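Local coordinates for RNA-binding protein, putative (Trypanosoma brucei, PDB 6E4O) that binds and remodels RNA through this RNA recognition motif, one domain of a longer kRNA-editing protein, probably acting on mRNA, at residues T19-D22 with H23-A27. Sequence-based numbering, arbitrary orientation.
Sequences TLKD and HLRQA
L20 lays its CG and CD1 against L24 one helical turn on, where the two CD1 methyls meet at 3.7 Å and the side chains pass each other at a slant. With CG of L20 anti to its backbone nitrogen (chi1 178°) and that of L24 beside its own (chi1 -68°), the branches converge on the buried face of the helix. The backbone beneath is regular: L24 N hydrogen-bonds to L20 O (3.0 Å) and H23 N to T19 O (3.1 Å). Past L24 the pattern slackens, and R25 N makes weak bonds to both K21 O and D22 O. On the exposed side R25, bent at chi3, lies alongside D22 in a salt bridge that puts two N-H donors on D22 OD1. NE (3.1 Å) and NH2 (3.0 Å) come from the same face of the D22 carboxylate, NE on the anti side near its plane and NH2 from above it; carboxylate and guanidinium planes are 56° apart. Q26 folds back, its NE2 donating to H23 O at 3.0 Å. Helix 17-24 is the first helix of the RRM fold; its leucine pair rests on V43 of strand 40-45, while H23 NE2 is hydrogen-bonded to S61 OG, just ahead of strand 62-63.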
# COMPACT_ATOMS: atom_id res chain seq x y z
N THR A 19 2.17 -9.55 2.32
CA THR A 19 3.39 -9.03 1.71
C THR A 19 3.30 -7.52 1.46
O THR A 19 4.25 -6.78 1.71
CB THR A 19 3.69 -9.77 0.40
OG1 THR A 19 3.89 -11.15 0.70
CG2 THR A 19 4.94 -9.20 -0.27
N LEU A 20 2.15 -7.08 0.96
CA LEU A 20 1.91 -5.65 0.77
C LEU A 20 1.92 -4.93 2.11
O LEU A 20 2.50 -3.85 2.25
CB LEU A 20 0.57 -5.43 0.07
CG LEU A 20 0.22 -3.95 -0.13
CD1 LEU A 20 1.31 -3.24 -0.92
CD2 LEU A 20 -1.12 -3.83 -0.84
N LYS A 21 1.28 -5.54 3.10
CA LYS A 21 1.23 -4.94 4.42
C LYS A 21 2.65 -4.73 4.96
O LYS A 21 2.97 -3.66 5.47
CB LYS A 21 0.42 -5.80 5.39
CG LYS A 21 0.41 -5.26 6.81
CD LYS A 21 -0.42 -6.14 7.73
CE LYS A 21 -0.39 -5.65 9.17
NZ LYS A 21 -1.30 -6.45 10.03
N ASP A 22 3.50 -5.75 4.85
CA ASP A 22 4.86 -5.63 5.35
C ASP A 22 5.63 -4.53 4.63
O ASP A 22 6.41 -3.80 5.25
CB ASP A 22 5.63 -6.95 5.26
CG ASP A 22 5.29 -7.90 6.39
OD1 ASP A 22 4.79 -7.43 7.44
OD2 ASP A 22 5.52 -9.11 6.23
N HIS A 23 5.42 -4.41 3.32
CA HIS A 23 6.06 -3.36 2.54
C HIS A 23 5.65 -1.98 3.07
O HIS A 23 6.48 -1.08 3.24
CB HIS A 23 5.68 -3.51 1.06
CG HIS A 23 6.37 -2.53 0.16
ND1 HIS A 23 7.72 -2.56 -0.09
CD2 HIS A 23 5.87 -1.49 -0.56
CE1 HIS A 23 8.04 -1.58 -0.92
NE2 HIS A 23 6.93 -0.92 -1.22
N LEU A 24 4.36 -1.81 3.34
CA LEU A 24 3.82 -0.52 3.73
C LEU A 24 4.05 -0.19 5.20
O LEU A 24 3.85 0.95 5.63
CB LEU A 24 2.33 -0.45 3.38
CG LEU A 24 2.06 -0.46 1.88
CD1 LEU A 24 0.56 -0.60 1.62
CD2 LEU A 24 2.60 0.80 1.23
N ARG A 25 4.47 -1.18 5.98
CA ARG A 25 4.80 -0.93 7.38
C ARG A 25 6.00 0.00 7.48
O ARG A 25 6.31 0.53 8.54
CB ARG A 25 5.07 -2.23 8.15
CG ARG A 25 3.82 -2.98 8.57
CD ARG A 25 4.11 -3.86 9.79
NE ARG A 25 4.92 -5.02 9.45
CZ ARG A 25 5.83 -5.56 10.24
NH1 ARG A 25 6.09 -5.04 11.44
NH2 ARG A 25 6.50 -6.62 9.83
N GLN A 26 6.69 0.20 6.36
CA GLN A 26 7.76 1.19 6.30
C GLN A 26 7.22 2.59 6.59
O GLN A 26 7.96 3.47 7.02
CB GLN A 26 8.40 1.22 4.92
CG GLN A 26 9.25 -0.00 4.57
CD GLN A 26 9.87 0.14 3.20
OE1 GLN A 26 10.91 0.77 3.05
NE2 GLN A 26 9.21 -0.41 2.19
N ALA A 27 5.93 2.79 6.32
CA ALA A 27 5.31 4.10 6.49
C ALA A 27 4.51 4.20 7.78
O ALA A 27 4.32 5.29 8.30
CB ALA A 27 4.42 4.41 5.31